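Nsp15 (Middle East respiratory syndrome-related coronavirus, PDB 5YVD) is a viral endoribonuclease of the EndoU family that probably cleaves RNA at uridylates and assembles as a hexamer. Local coordinates at residues A[254-263]-A[274-282]. Residues are numbered along the deposited sequence; the frame is centred on the assembly and turned at random.
Sequences RQQEGHIIME and NYFITETNT. Unlike the reference sequence in segment 254-263: Arg254 (reference Lys).
The carbonyl O of His259 takes two donors from Thr280. Thr280 N bonds His259 O at 2.9 Å, nearly straight but from above the carbonyl plane. The other, Thr280 OG1, bonds weakly. OG1 sits between its backbone N and carbonyl carbon (chi1 57°), which turns it back to that oxygen. At the edge of the His259 ring, ND1 lies 2.8 Å from Asn281 ND2 and 2.9 Å from Asn281 OD1. Any bond there is weak and bent, with ring and amide planes 66° apart. Ile261 and Thr278 form an antiparallel hydrogen-bonded pair, with N to O distances of 3.1 Å both ways. Phe276 N adds a bond of 2.9 Å to Glu263 O.

Ile260, Met262 and Ile277 lie on one face of the sheet. The CG2 methyls of Ile260 and Ile277 touch at 3.8 Å. Met262 bends at its last torsion (chi3 64°) and lays CE over one face of the Tyr275 ring, a CH-pi contact 3.6 Å from the centroid. Glu279 also lies on this face, where its carboxylate is placed to pair with Arg254, though the modelled spacing is too short to trust. Its OE1 accepts from Asn281 N and Thr282 N, which ties the chain just after the strand back to Glu279.

This is a beta hairpin in the endoribonuclease domain. The face with Ile261, Glu263 and Thr278 meets a second subunit, whose Tyr58 hydrogen-bonds Glu263 and whose Asn157 hydrogen-bonds Thr278. Strand 285-291 flanks strand 273-279 on its other edge, and Leu251 of helix 248-255 packs on Met262, Tyr275 and Ile277.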
loop_
_atom_site.group_PDB
_atom_site.type_symbol
_atom_site.label_atom_id
_atom_site.label_comp_id
_atom_site.label_asym_id
_atom_site.label_seq_id
_atom_site.Cartn_x
_atom_site.Cartn_y
_atom_site.Cartn_z
ATOM N N ARG A 254 -33.477 8.298 -23.658
ATOM C CA ARG A 254 -33.617 6.880 -23.610
ATOM C C ARG A 254 -33.457 6.351 -22.204
ATOM O O ARG A 254 -34.320 5.646 -21.709
ATOM C CB ARG A 254 -32.581 6.242 -24.514
ATOM C CG ARG A 254 -32.520 4.736 -24.387
ATOM C CD ARG A 254 -33.797 4.119 -24.905
ATOM N NE ARG A 254 -33.986 2.775 -24.399
ATOM C CZ ARG A 254 -35.039 2.013 -24.672
ATOM N NH1 ARG A 254 -36.011 2.442 -25.476
ATOM N NH2 ARG A 254 -35.109 0.809 -24.134
ATOM N N GLN A 255 -32.346 6.698 -21.566
ATOM C CA GLN A 255 -31.963 6.047 -20.316
ATOM C C GLN A 255 -32.837 6.461 -19.124
ATOM O O GLN A 255 -32.965 5.709 -18.154
ATOM C CB GLN A 255 -30.488 6.285 -20.023
ATOM C CG GLN A 255 -30.182 7.619 -19.411
ATOM C CD GLN A 255 -30.352 7.608 -17.924
ATOM O OE1 GLN A 255 -30.132 6.596 -17.296
ATOM N NE2 GLN A 255 -30.736 8.741 -17.350
ATOM N N GLN A 256 -33.418 7.656 -19.218
ATOM C CA GLN A 256 -34.407 8.133 -18.266
ATOM C C GLN A 256 -35.678 7.290 -18.257
ATOM O O GLN A 256 -36.506 7.450 -17.357
ATOM C CB GLN A 256 -34.793 9.567 -18.593
ATOM C CG GLN A 256 -33.803 10.599 -18.112
ATOM C CD GLN A 256 -34.245 11.274 -16.835
ATOM O OE1 GLN A 256 -35.326 11.879 -16.770
ATOM N NE2 GLN A 256 -33.404 11.206 -15.819
ATOM N N GLU A 257 -35.848 6.424 -19.257
ATOM C CA GLU A 257 -36.909 5.408 -19.214
ATOM C C GLU A 257 -36.488 4.213 -18.350
ATOM O O GLU A 257 -37.221 3.243 -18.259
ATOM C CB GLU A 257 -37.306 4.938 -20.634
ATOM C CG GLU A 257 -37.913 6.028 -21.496
ATOM C CD GLU A 257 -38.107 5.629 -22.956
ATOM O OE1 GLU A 257 -37.296 4.857 -23.504
ATOM O OE2 GLU A 257 -39.064 6.121 -23.579
ATOM N N GLY A 258 -35.286 4.262 -17.777
ATOM C CA GLY A 258 -34.870 3.345 -16.715
ATOM C C GLY A 258 -34.311 1.986 -17.096
ATOM O O GLY A 258 -34.077 1.139 -16.218
ATOM N N HIS A 259 -34.079 1.748 -18.380
ATOM C CA HIS A 259 -33.741 0.400 -18.831
ATOM C C HIS A 259 -32.374 0.346 -19.534
ATOM O O HIS A 259 -32.165 -0.430 -20.490
ATOM C CB HIS A 259 -34.870 -0.132 -19.713
ATOM C CG HIS A 259 -36.149 -0.384 -18.974
ATOM N ND1 HIS A 259 -36.979 -1.434 -19.280
ATOM C CD2 HIS A 259 -36.737 0.257 -17.940
ATOM C CE1 HIS A 259 -38.024 -1.429 -18.477
ATOM N NE2 HIS A 259 -37.902 -0.410 -17.653
ATOM N N ILE A 260 -31.434 1.146 -19.021
ATOM C CA ILE A 260 -30.116 1.290 -19.632
ATOM C C ILE A 260 -28.993 1.268 -18.619
ATOM O O ILE A 260 -29.073 1.942 -17.600
ATOM C CB ILE A 260 -30.020 2.621 -20.447
ATOM C CG1 ILE A 260 -30.824 2.493 -21.748
ATOM C CG2 ILE A 260 -28.545 3.028 -20.679
ATOM C CD1 ILE A 260 -30.012 2.628 -23.015
ATOM N N ILE A 261 -27.933 0.536 -18.948
ATOM C CA ILE A 261 -26.684 0.506 -18.187
ATOM C C ILE A 261 -25.536 1.001 -19.047
ATOM O O ILE A 261 -25.328 0.507 -20.165
ATOM C CB ILE A 261 -26.288 -0.922 -17.807
ATOM C CG1 ILE A 261 -27.235 -1.475 -16.763
ATOM C CG2 ILE A 261 -24.856 -0.958 -17.258
ATOM C CD1 ILE A 261 -26.709 -2.741 -16.105
ATOM N N MET A 262 -24.755 1.926 -18.500
ATOM C CA MET A 262 -23.598 2.459 -19.191
ATOM C C MET A 262 -22.347 2.270 -18.372
ATOM O O MET A 262 -22.389 2.192 -17.154
ATOM C CB MET A 262 -23.763 3.942 -19.410
ATOM C CG MET A 262 -24.939 4.316 -20.258
ATOM S SD MET A 262 -25.404 6.001 -19.867
ATOM C CE MET A 262 -23.957 6.913 -20.392
ATOM N N GLU A 263 -21.232 2.267 -19.072
ATOM C CA GLU A 263 -19.926 2.062 -18.497
ATOM C C GLU A 263 -19.057 2.934 -19.399
ATOM O O GLU A 263 -19.038 2.732 -20.626
ATOM C CB GLU A 263 -19.545 0.581 -18.659
ATOM C CG GLU A 263 -19.126 -0.199 -17.413
ATOM C CD GLU A 263 -18.813 -1.699 -17.697
ATOM O OE1 GLU A 263 -19.523 -2.381 -18.513
ATOM O OE2 GLU A 263 -17.844 -2.211 -17.076
ATOM N N ASN A 274 -17.191 7.853 -25.183
ATOM C CA ASN A 274 -17.430 6.492 -25.630
ATOM C C ASN A 274 -18.028 5.678 -24.522
ATOM O O ASN A 274 -17.473 5.611 -23.453
ATOM C CB ASN A 274 -16.113 5.835 -26.046
ATOM C CG ASN A 274 -15.560 6.368 -27.363
ATOM O OD1 ASN A 274 -16.273 6.961 -28.166
ATOM N ND2 ASN A 274 -14.268 6.137 -27.590
ATOM N N TYR A 275 -19.147 5.027 -24.796
ATOM C CA TYR A 275 -19.853 4.257 -23.779
ATOM C C TYR A 275 -20.003 2.800 -24.198
ATOM O O TYR A 275 -20.060 2.480 -25.378
ATOM C CB TYR A 275 -21.237 4.863 -23.472
ATOM C CG TYR A 275 -21.175 6.281 -22.932
ATOM C CD1 TYR A 275 -21.481 7.358 -23.742
ATOM C CD2 TYR A 275 -20.804 6.550 -21.609
ATOM C CE1 TYR A 275 -21.429 8.663 -23.273
ATOM C CE2 TYR A 275 -20.748 7.863 -21.131
ATOM C CZ TYR A 275 -21.059 8.912 -21.988
ATOM O OH TYR A 275 -21.000 10.218 -21.583
ATOM N N PHE A 276 -20.059 1.941 -23.184
ATOM C CA PHE A 276 -20.338 0.525 -23.312
ATOM C C PHE A 276 -21.784 0.376 -22.841
ATOM O O PHE A 276 -22.038 0.367 -21.642
ATOM C CB PHE A 276 -19.376 -0.207 -22.391
ATOM C CG PHE A 276 -19.439 -1.694 -22.471
ATOM C CD1 PHE A 276 -18.396 -2.406 -23.055
ATOM C CD2 PHE A 276 -20.479 -2.396 -21.888
ATOM C CE1 PHE A 276 -18.415 -3.792 -23.099
ATOM C CE2 PHE A 276 -20.496 -3.788 -21.933
ATOM C CZ PHE A 276 -19.466 -4.484 -22.547
ATOM N N ILE A 277 -22.730 0.302 -23.776
ATOM C CA ILE A 277 -24.135 0.404 -23.425
ATOM C C ILE A 277 -24.898 -0.883 -23.632
ATOM O O ILE A 277 -24.701 -1.614 -24.608
ATOM C CB ILE A 277 -24.871 1.512 -24.205
ATOM C CG1 ILE A 277 -23.956 2.708 -24.424
ATOM C CG2 ILE A 277 -26.142 1.938 -23.458
ATOM C CD1 ILE A 277 -24.694 3.937 -24.912
ATOM N N THR A 278 -25.811 -1.117 -22.703
ATOM C CA THR A 278 -26.661 -2.286 -22.726
ATOM C C THR A 278 -28.088 -1.849 -22.432
ATOM O O THR A 278 -28.310 -0.976 -21.604
ATOM C CB THR A 278 -26.179 -3.302 -21.672
ATOM O OG1 THR A 278 -24.751 -3.407 -21.731
ATOM C CG2 THR A 278 -26.800 -4.675 -21.891
ATOM N N GLU A 279 -29.052 -2.428 -23.141
ATOM C CA GLU A 279 -30.478 -2.170 -22.892
ATOM C C GLU A 279 -31.025 -3.401 -22.190
ATOM O O GLU A 279 -30.795 -4.529 -22.637
ATOM C CB GLU A 279 -31.215 -1.917 -24.198
ATOM C CG GLU A 279 -32.532 -1.171 -24.058
ATOM C CD GLU A 279 -33.751 -2.054 -23.799
ATOM O OE1 GLU A 279 -33.643 -3.303 -23.697
ATOM O OE2 GLU A 279 -34.852 -1.477 -23.687
ATOM N N THR A 280 -31.753 -3.188 -21.097
ATOM C CA THR A 280 -32.085 -4.291 -20.177
ATOM C C THR A 280 -33.418 -5.026 -20.462
ATOM O O THR A 280 -33.780 -5.971 -19.739
ATOM C CB THR A 280 -31.999 -3.815 -18.708
ATOM O OG1 THR A 280 -32.867 -2.685 -18.488
ATOM C CG2 THR A 280 -30.559 -3.421 -18.375
ATOM N N ASN A 281 -34.134 -4.633 -21.518
ATOM C CA ASN A 281 -35.222 -5.463 -22.008
ATOM C C ASN A 281 -34.766 -6.373 -23.128
ATOM O O ASN A 281 -35.099 -7.547 -23.168
ATOM C CB ASN A 281 -36.369 -4.621 -22.537
ATOM C CG ASN A 281 -36.995 -3.760 -21.478
ATOM O OD1 ASN A 281 -37.153 -4.164 -20.326
ATOM N ND2 ASN A 281 -37.353 -2.554 -21.862
ATOM N N THR A 282 -34.008 -5.822 -24.056
ATOM C CA THR A 282 -33.700 -6.512 -25.294
ATOM C C THR A 282 -32.309 -7.127 -25.276
ATOM O O THR A 282 -31.917 -7.856 -26.188
ATOM C CB THR A 282 -33.724 -5.499 -26.427
ATOM O OG1 THR A 282 -32.585 -4.655 -26.301
ATOM C CG2 THR A 282 -34.994 -4.652 -26.353
#